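Local coordinates for protein 2,3-dihydroxybenzoate-AMP ligase (Bacillus subtilis, PDB 1MDF) that belongs to the ANL clan of AMP-binding enzymes, pairing a large N-terminal part with a small, separately folded C-terminal domain, at residues 311-316 and 445-450; 412-417 and 424-429; 217-222 and 341-346. One frame throughout, in Å; residues are numbered along the deposited sequence.

Contact 1: residues 311-316 and 445-450; sequences SAEAAR and VENHLL
Polar contact between the two helices centres on Asn447, whose amide oxygen approaches the first turn of helix 312-315. As modelled, OD1 accepts a hydrogen bond from the backbone N of Glu313 at 2.6 Å, with an N-H...O angle of 155°, but the oxygen is too close to Glu313 CB and its exact place is doubtful. If so placed, an acceptor at the amino end of helix 312-315 would probably be helped by the partial positive charge there. With chi1 at -176°, CG points directly away from the Asn447 nitrogen, which carries the amide across to the other helix. Ser311 occupies the N-cap position yet makes no capping bond with its side chain; its OG is instead weakly bonded to Glu443.

Through this junction a helix of the large AMP-binding part meets helix 442-449 of the C-terminal domain, so the contact is part of the interface between the two domains of an ANL enzyme. Glu446 faces its own domain, in a salt bridge with Lys522 and hydrogen-bonded to the backbone N of Met460.

Apolar contact is made mainly by Leu450. Its CD1 reaches Ser311 CB at 3.8 Å and Ala314 CB at 4.1 Å, and the same side chain also touches Met284 of helix 280-291. Alongside, Leu450 CB lies 3.8 Å from Glu313 CG, while that CG is also 3.5 Å from the carbonyl O of Asn447.

Charge pairing stays within residues 311-316. The chain of Glu313 bends at chi2 (50°), leading its carboxylate away from helix 442-449 and into a salt bridge between OE2 and Arg316 NH2. OE1 sits 3.3 Å above the centre of the Arg316 guanidinium plane, and Arg316 NE gives a weak bond to Glu313 O.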
loop_
_atom_site.group_PDB
_atom_site.type_symbol
_atom_site.label_atom_id
_atom_site.label_comp_id
_atom_site.label_asym_id
_atom_site.label_seq_id
_atom_site.Cartn_x
_atom_site.Cartn_y
_atom_site.Cartn_z
ATOM N N SER A 311 9.185 -2.396 13.739
ATOM C CA SER A 311 9.880 -2.283 15.028
ATOM C C SER A 311 11.381 -2.583 14.928
ATOM O O SER A 311 11.789 -3.590 14.356
ATOM C CB SER A 311 9.228 -3.225 16.052
ATOM O OG SER A 311 7.824 -3.034 16.108
ATOM N N ALA A 312 12.193 -1.703 15.505
ATOM C CA ALA A 312 13.645 -1.843 15.452
ATOM C C ALA A 312 14.169 -3.224 15.850
ATOM O O ALA A 312 15.135 -3.711 15.254
ATOM C CB ALA A 312 14.304 -0.765 16.309
ATOM N N GLU A 313 13.539 -3.844 16.852
ATOM C CA GLU A 313 13.948 -5.160 17.331
ATOM C C GLU A 313 13.991 -6.189 16.211
ATOM O O GLU A 313 14.775 -7.134 16.264
ATOM C CB GLU A 313 13.003 -5.634 18.434
ATOM C CG GLU A 313 13.254 -7.040 18.945
ATOM C CD GLU A 313 14.702 -7.269 19.307
ATOM O OE1 GLU A 313 15.289 -6.391 19.985
ATOM O OE2 GLU A 313 15.244 -8.328 18.910
ATOM N N ALA A 314 13.150 -6.007 15.200
ATOM C CA ALA A 314 13.115 -6.914 14.055
ATOM C C ALA A 314 13.934 -6.311 12.922
ATOM O O ALA A 314 14.718 -6.998 12.279
ATOM C CB ALA A 314 11.668 -7.145 13.596
ATOM N N ALA A 315 13.745 -5.018 12.688
ATOM C CA ALA A 315 14.456 -4.300 11.638
ATOM C C ALA A 315 15.959 -4.558 11.658
ATOM O O ALA A 315 16.572 -4.779 10.613
ATOM C CB ALA A 315 14.193 -2.815 11.770
ATOM N N ARG A 316 16.540 -4.527 12.852
ATOM C CA ARG A 316 17.975 -4.735 13.038
ATOM C C ARG A 316 18.506 -6.026 12.415
ATOM O O ARG A 316 19.658 -6.074 11.976
ATOM C CB ARG A 316 18.314 -4.719 14.536
ATOM C CG ARG A 316 17.652 -5.843 15.319
ATOM C CD ARG A 316 18.069 -5.874 16.779
ATOM N NE ARG A 316 17.683 -7.132 17.422
ATOM C CZ ARG A 316 18.075 -7.506 18.638
ATOM N NH1 ARG A 316 18.863 -6.713 19.356
ATOM N NH2 ARG A 316 17.699 -8.682 19.133
ATOM N N VAL A 445 5.602 -1.457 23.238
ATOM C CA VAL A 445 5.473 -2.720 23.950
ATOM C C VAL A 445 5.750 -3.904 23.011
ATOM O O VAL A 445 6.388 -4.893 23.394
ATOM C CB VAL A 445 4.053 -2.885 24.523
ATOM C CG1 VAL A 445 3.988 -4.145 25.374
ATOM C CG2 VAL A 445 3.673 -1.655 25.344
ATOM N N GLU A 446 5.261 -3.793 21.779
ATOM C CA GLU A 446 5.436 -4.846 20.786
ATOM C C GLU A 446 6.904 -5.052 20.431
ATOM O O GLU A 446 7.373 -6.184 20.327
ATOM C CB GLU A 446 4.627 -4.514 19.527
ATOM C CG GLU A 446 3.113 -4.611 19.712
ATOM C CD GLU A 446 2.334 -3.817 18.672
ATOM O OE1 GLU A 446 1.084 -3.888 18.667
ATOM O OE2 GLU A 446 2.969 -3.113 17.867
ATOM N N ASN A 447 7.631 -3.955 20.257
ATOM C CA ASN A 447 9.041 -4.025 19.910
ATOM C C ASN A 447 9.791 -4.746 21.014
ATOM O O ASN A 447 10.725 -5.508 20.760
ATOM C CB ASN A 447 9.607 -2.615 19.709
ATOM C CG ASN A 447 11.055 -2.629 19.251
ATOM O OD1 ASN A 447 11.406 -3.305 18.280
ATOM N ND2 ASN A 447 11.898 -1.876 19.941
ATOM N N HIS A 448 9.377 -4.492 22.247
ATOM C CA HIS A 448 9.990 -5.146 23.390
ATOM C C HIS A 448 9.707 -6.640 23.278
ATOM O O HIS A 448 10.627 -7.462 23.310
ATOM C CB HIS A 448 9.388 -4.636 24.697
ATOM C CG HIS A 448 10.090 -3.454 25.282
ATOM N ND1 HIS A 448 11.433 -3.462 25.588
ATOM C CD2 HIS A 448 9.616 -2.252 25.687
ATOM C CE1 HIS A 448 11.756 -2.316 26.159
ATOM N NE2 HIS A 448 10.670 -1.565 26.232
ATOM N N LEU A 449 8.425 -6.978 23.139
ATOM C CA LEU A 449 8.010 -8.374 23.048
ATOM C C LEU A 449 8.669 -9.152 21.906
ATOM O O LEU A 449 8.966 -10.342 22.055
ATOM C CB LEU A 449 6.480 -8.470 22.967
ATOM C CG LEU A 449 5.768 -8.178 24.304
ATOM C CD1 LEU A 449 4.266 -8.078 24.115
ATOM C CD2 LEU A 449 6.103 -9.265 25.289
ATOM N N LEU A 450 8.908 -8.492 20.776
ATOM C CA LEU A 450 9.566 -9.145 19.644
ATOM C C LEU A 450 10.966 -9.654 20.022
ATOM O O LEU A 450 11.527 -10.513 19.338
ATOM C CB LEU A 450 9.685 -8.178 18.455
ATOM C CG LEU A 450 8.425 -7.895 17.631
ATOM C CD1 LEU A 450 8.746 -6.929 16.515
ATOM C CD2 LEU A 450 7.891 -9.193 17.059
#

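Contact 2: residues 412-417 and 424-429; sequences GDIVRL and VVEGRA
A beta hairpin with a classic bulge is formed by strands 409-417 and 423-428, the latter being the outermost strand of a four-stranded antiparallel sheet. At the bulge Glu426 and Gly427 both face Ile414, whose carbonyl O accepts from Glu426 N at 3.0 Å and, weakly, from Gly427 N at 3.5 Å. At the backbone angles of Gly427 (phi 152°) a CB would be jammed against the carbonyl O of Glu426. Ile414 N donates in turn to Gly427 O, and past the bulge Ala429 N bonds Gly412 O (2.9 Å).

CD1 of Ile414 lies 4.2 Å from Ala429 CB, and its CG2 packs against the carboxylate of Glu426, which forms a salt bridge with Lys439. Val415 CG1 and Val425 CG2 meet at 4.3 Å on the side of the sheet turned to Phe330. At the far end the extended Arg416 runs beside Val424 and lays one guanidinium face over CG2.

Asp413 and Arg428 face each other as a non-hydrogen-bonded pair; their side chains diverge at first, but the ends meet in a salt bridge. Arg428 bends at chi3 (68°), and its NH2 also bonds to Thr411 O; NH1 meets Asp413 OD2 at 2.6 Å, the carboxylate and guanidinium planes standing 89° apart.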
loop_
_atom_site.group_PDB
_atom_site.type_symbol
_atom_site.label_atom_id
_atom_site.label_comp_id
_atom_site.label_asym_id
_atom_site.label_seq_id
_atom_site.Cartn_x
_atom_site.Cartn_y
_atom_site.Cartn_z
ATOM N N GLY A 412 -3.326 11.116 10.044
ATOM C CA GLY A 412 -3.890 10.225 11.040
ATOM C C GLY A 412 -2.851 9.404 11.785
ATOM O O GLY A 412 -3.193 8.499 12.544
ATOM N N ASP A 413 -1.578 9.704 11.557
ATOM C CA ASP A 413 -0.505 9.005 12.246
ATOM C C ASP A 413 -0.015 9.923 13.356
ATOM O O ASP A 413 -0.264 11.127 13.336
ATOM C CB ASP A 413 0.669 8.711 11.313
ATOM C CG ASP A 413 0.260 7.946 10.075
ATOM O OD1 ASP A 413 0.114 8.579 9.011
ATOM O OD2 ASP A 413 0.082 6.714 10.162
ATOM N N ILE A 414 0.663 9.339 14.334
ATOM C CA ILE A 414 1.234 10.085 15.439
ATOM C C ILE A 414 2.721 9.844 15.287
ATOM O O ILE A 414 3.176 8.701 15.281
ATOM C CB ILE A 414 0.723 9.558 16.792
ATOM C CG1 ILE A 414 -0.685 10.113 17.035
ATOM C CG2 ILE A 414 1.673 9.940 17.914
ATOM C CD1 ILE A 414 -1.403 9.468 18.172
ATOM N N VAL A 415 3.474 10.923 15.133
ATOM C CA VAL A 415 4.904 10.809 14.933
ATOM C C VAL A 415 5.660 11.927 15.626
ATOM O O VAL A 415 5.073 12.809 16.260
ATOM C CB VAL A 415 5.254 10.875 13.421
ATOM C CG1 VAL A 415 4.267 10.039 12.613
ATOM C CG2 VAL A 415 5.230 12.324 12.939
ATOM N N ARG A 416 6.980 11.868 15.486
ATOM C CA ARG A 416 7.877 12.861 16.037
ATOM C C ARG A 416 8.944 13.008 14.972
ATOM O O ARG A 416 9.500 12.014 14.499
ATOM C CB ARG A 416 8.515 12.387 17.353
ATOM C CG ARG A 416 9.649 11.368 17.213
ATOM C CD ARG A 416 10.504 11.343 18.469
ATOM N NE ARG A 416 11.828 10.740 18.274
ATOM C CZ ARG A 416 12.072 9.433 18.283
ATOM N NH1 ARG A 416 11.079 8.575 18.475
ATOM N NH2 ARG A 416 13.311 8.983 18.123
ATOM N N LEU A 417 9.210 14.242 14.568
ATOM C CA LEU A 417 10.222 14.464 13.560
ATOM C C LEU A 417 11.564 14.358 14.235
ATOM O O LEU A 417 11.726 14.762 15.383
ATOM C CB LEU A 417 10.060 15.842 12.922
ATOM C CG LEU A 417 8.792 15.997 12.085
ATOM C CD1 LEU A 417 8.692 17.410 11.553
ATOM C CD2 LEU A 417 8.814 14.997 10.940
ATOM N N VAL A 424 9.821 9.272 12.813
ATOM C CA VAL A 424 9.878 8.063 13.607
ATOM C C VAL A 424 8.436 7.846 14.004
ATOM O O VAL A 424 7.923 8.492 14.913
ATOM C CB VAL A 424 10.753 8.214 14.868
ATOM C CG1 VAL A 424 10.872 6.863 15.577
ATOM C CG2 VAL A 424 12.135 8.729 14.492
ATOM N N VAL A 425 7.776 6.961 13.271
ATOM C CA VAL A 425 6.378 6.629 13.512
ATOM C C VAL A 425 6.151 6.044 14.911
ATOM O O VAL A 425 6.977 5.278 15.423
ATOM C CB VAL A 425 5.895 5.607 12.460
ATOM C CG1 VAL A 425 4.574 5.002 12.884
ATOM C CG2 VAL A 425 5.760 6.287 11.105
ATOM N N GLU A 426 5.033 6.417 15.531
ATOM C CA GLU A 426 4.689 5.894 16.849
ATOM C C GLU A 426 3.536 4.916 16.659
ATOM O O GLU A 426 3.496 3.857 17.276
ATOM C CB GLU A 426 4.256 7.013 17.803
ATOM C CG GLU A 426 4.019 6.529 19.227
ATOM C CD GLU A 426 3.647 7.646 20.200
ATOM O OE1 GLU A 426 2.440 7.948 20.355
ATOM O OE2 GLU A 426 4.575 8.226 20.807
ATOM N N GLY A 427 2.605 5.286 15.788
ATOM C CA GLY A 427 1.456 4.448 15.506
ATOM C C GLY A 427 0.275 5.304 15.086
ATOM O O GLY A 427 0.293 6.528 15.258
ATOM N N ARG A 428 -0.754 4.678 14.527
ATOM C CA ARG A 428 -1.926 5.432 14.114
ATOM C C ARG A 428 -2.656 6.011 15.318
ATOM O O ARG A 428 -2.660 5.420 16.401
ATOM C CB ARG A 428 -2.885 4.550 13.325
ATOM C CG ARG A 428 -2.333 4.066 12.016
ATOM C CD ARG A 428 -3.456 3.791 11.054
ATOM N NE ARG A 428 -4.146 5.008 10.630
ATOM C CZ ARG A 428 -3.572 5.984 9.929
ATOM N NH1 ARG A 428 -2.296 5.887 9.582
ATOM N NH2 ARG A 428 -4.279 7.041 9.545
ATOM N N ALA A 429 -3.269 7.171 15.118
ATOM C CA ALA A 429 -4.016 7.834 16.177
ATOM C C ALA A 429 -5.064 6.882 16.735
ATOM O O ALA A 429 -5.226 6.767 17.952
ATOM C CB ALA A 429 -4.690 9.090 15.639
#

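Contact 3: residues 217-222 and 341-346; sequences VCWLDH and RLDDPE. With SO4 (sulfate ion), chain C.
A Schellman motif ends helix 204-217, and its C-prime residue, Trp219 with positive phi, turns its indole to the loop leading into helix 346-351. Leu342 comes from the opposite direction and covers one face of the ring. Its CB makes a CH-pi contact, 3.6 Å from the centroid of the six-membered ring and 13° off the normal, while CD1 reaches the ring fusion, 3.4 Å from Trp219 CD2. The carboxylate of Asp343 stands at the ring edge, its plane almost perpendicular to the indole, though its OD2 is modelled too close to be relied on.

The backbones are joined through a water, which donates to Val217 O at 2.7 Å and accepts from Leu342 N. Asp344 closes a tight turn over residues 341-344: its OD1 takes the N-H of Arg341 on its syn side, though 30° out of the carboxylate plane, and is hydrogen-bonded to Tyr422 OH.

Arg341 bends at chi2 (-59°), laying its chain across Val217, with CD 3.5 Å from Val217 CG1 and the methyl over one guanidinium face. NE then donates to O1 of the sulfate at 2.8 Å. Arg213 NH1 also bonds this anion, which probably came from the crystallisation liquor. The two arginines hold the sulfate beside the Schellman-capped end of helix 204-217, within the large AMP-binding part of an ANL enzyme.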
loop_
_atom_site.group_PDB
_atom_site.type_symbol
_atom_site.label_atom_id
_atom_site.label_comp_id
_atom_site.label_asym_id
_atom_site.label_seq_id
_atom_site.Cartn_x
_atom_site.Cartn_y
_atom_site.Cartn_z
ATOM N N VAL A 217 15.309 7.785 -5.363
ATOM C CA VAL A 217 15.600 7.429 -3.976
ATOM C C VAL A 217 15.895 5.937 -3.751
ATOM O O VAL A 217 16.657 5.583 -2.849
ATOM C CB VAL A 217 14.429 7.834 -3.067
ATOM C CG1 VAL A 217 14.737 7.480 -1.615
ATOM C CG2 VAL A 217 14.167 9.311 -3.213
ATOM N N CYS A 218 15.300 5.066 -4.567
ATOM C CA CYS A 218 15.499 3.626 -4.420
ATOM C C CYS A 218 16.480 3.053 -5.450
ATOM O O CYS A 218 16.654 1.834 -5.554
ATOM C CB CYS A 218 14.153 2.908 -4.520
ATOM S SG CYS A 218 12.891 3.468 -3.327
ATOM N N TRP A 219 17.109 3.955 -6.200
ATOM C CA TRP A 219 18.098 3.629 -7.222
ATOM C C TRP A 219 17.693 2.607 -8.279
ATOM O O TRP A 219 18.474 1.726 -8.635
ATOM C CB TRP A 219 19.397 3.171 -6.568
ATOM C CG TRP A 219 19.925 4.104 -5.539
ATOM C CD1 TRP A 219 19.547 5.400 -5.328
ATOM C CD2 TRP A 219 20.957 3.828 -4.590
ATOM N NE1 TRP A 219 20.282 5.948 -4.308
ATOM C CE2 TRP A 219 21.155 5.004 -3.834
ATOM C CE3 TRP A 219 21.738 2.700 -4.304
ATOM C CZ2 TRP A 219 22.101 5.084 -2.809
ATOM C CZ3 TRP A 219 22.675 2.777 -3.291
ATOM C CH2 TRP A 219 22.850 3.964 -2.552
ATOM N N LEU A 220 16.482 2.726 -8.799
ATOM C CA LEU A 220 16.048 1.801 -9.829
ATOM C C LEU A 220 16.627 2.210 -11.191
ATOM O O LEU A 220 16.840 3.390 -11.458
ATOM C CB LEU A 220 14.516 1.768 -9.920
ATOM C CG LEU A 220 13.720 1.433 -8.659
ATOM C CD1 LEU A 220 12.297 1.129 -9.068
ATOM C CD2 LEU A 220 14.340 0.241 -7.922
ATOM N N ASP A 221 16.879 1.214 -12.032
ATOM C CA ASP A 221 17.394 1.420 -13.375
ATOM C C ASP A 221 17.169 0.126 -14.153
ATOM O O ASP A 221 16.574 -0.812 -13.628
ATOM C CB ASP A 221 18.884 1.774 -13.353
ATOM C CG ASP A 221 19.728 0.715 -12.695
ATOM O OD1 ASP A 221 19.655 -0.455 -13.113
ATOM O OD2 ASP A 221 20.472 1.053 -11.755
ATOM N N HIS A 222 17.653 0.072 -15.390
ATOM C CA HIS A 222 17.468 -1.107 -16.232
ATOM C C HIS A 222 17.875 -2.427 -15.593
ATOM O O HIS A 222 17.478 -3.485 -16.069
ATOM C CB HIS A 222 18.242 -0.953 -17.539
ATOM C CG HIS A 222 19.727 -1.082 -17.384
ATOM N ND1 HIS A 222 20.500 -0.123 -16.762
ATOM C CD2 HIS A 222 20.579 -2.060 -17.768
ATOM C CE1 HIS A 222 21.764 -0.506 -16.771
ATOM N NE2 HIS A 222 21.839 -1.677 -17.374
ATOM N N ARG A 341 17.128 6.364 3.275
ATOM C CA ARG A 341 17.960 6.339 2.075
ATOM C C ARG A 341 18.846 5.102 2.086
ATOM O O ARG A 341 19.202 4.593 3.146
ATOM C CB ARG A 341 18.801 7.616 1.972
ATOM C CG ARG A 341 17.958 8.895 1.887
ATOM C CD ARG A 341 17.022 8.873 0.696
ATOM N NE ARG A 341 16.222 10.088 0.555
ATOM C CZ ARG A 341 15.167 10.394 1.307
ATOM N NH1 ARG A 341 14.774 9.573 2.270
ATOM N NH2 ARG A 341 14.489 11.514 1.089
ATOM N N LEU A 342 19.177 4.598 0.904
ATOM C CA LEU A 342 20.014 3.411 0.809
ATOM C C LEU A 342 21.444 3.721 1.268
ATOM O O LEU A 342 22.255 2.819 1.457
ATOM C CB LEU A 342 20.008 2.906 -0.634
ATOM C CG LEU A 342 18.615 2.709 -1.240
ATOM C CD1 LEU A 342 18.757 2.170 -2.644
ATOM C CD2 LEU A 342 17.791 1.753 -0.375
ATOM N N ASP A 343 21.708 5.014 1.455
ATOM C CA ASP A 343 23.003 5.559 1.873
ATOM C C ASP A 343 23.217 5.524 3.379
ATOM O O ASP A 343 24.088 4.829 3.886
ATOM C CB ASP A 343 23.132 7.041 1.461
ATOM C CG ASP A 343 23.540 7.239 0.017
ATOM O OD1 ASP A 343 24.650 7.761 -0.226
ATOM O OD2 ASP A 343 22.746 6.893 -0.877
ATOM N N ASP A 344 22.413 6.305 4.084
ATOM C CA ASP A 344 22.546 6.463 5.523
ATOM C C ASP A 344 22.853 5.243 6.396
ATOM O O ASP A 344 22.668 4.098 5.988
ATOM C CB ASP A 344 21.331 7.233 6.050
ATOM C CG ASP A 344 20.048 6.611 5.645
ATOM O OD1 ASP A 344 19.053 7.353 5.490
ATOM O OD2 ASP A 344 20.039 5.375 5.493
ATOM N N PRO A 345 23.369 5.500 7.610
ATOM C CA PRO A 345 23.764 4.548 8.656
ATOM C C PRO A 345 22.716 3.516 9.057
ATOM O O PRO A 345 21.515 3.770 8.989
ATOM C CB PRO A 345 24.134 5.459 9.824
ATOM C CG PRO A 345 24.676 6.668 9.136
ATOM C CD PRO A 345 23.660 6.879 8.049
ATOM N N GLU A 346 23.196 2.356 9.494
ATOM C CA GLU A 346 22.322 1.274 9.912
ATOM C C GLU A 346 21.414 1.738 11.042
ATOM O O GLU A 346 20.238 1.377 11.084
ATOM C CB GLU A 346 23.145 0.064 10.369
ATOM C CG GLU A 346 22.296 -1.132 10.776
ATOM C CD GLU A 346 21.473 -1.684 9.622
ATOM O OE1 GLU A 346 21.078 -0.894 8.736
ATOM O OE2 GLU A 346 21.210 -2.906 9.603
HETATM S S SO4 C . 17.912 12.667 -1.766
HETATM O O1 SO4 C . 18.166 11.711 -0.672
HETATM O O2 SO4 C . 18.921 13.744 -1.723
HETATM O O3 SO4 C . 17.990 11.970 -3.067
HETATM O O4 SO4 C . 16.567 13.249 -1.601
HETATM O O HOH W 1 18.471 6.327 -1.023
#

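Contacts 1 and 2 have centres 16 Å apart and lie on the same side of the chain's centre; their nearest atoms are about 7 Å apart. The centre of contact 3, which carries the sulfate, is 24 Å from those of the others, though it touches contact 1 at one edge. Helix 346-351 connects these two: it begins in segment 341-346, and Ala312 and Arg316 pack on it, with Arg316 O 4.3 Å from Glu346 OE2. Contact 2 stays about 11 Å from contact 3 at the nearest atoms, yet Tyr422, in the hairpin turn of contact 2, bonds Asp344 of contact 3. Along the chain, the segments of contacts 1 and 3 alternate, and contact 2 falls between the two segments of contact 1.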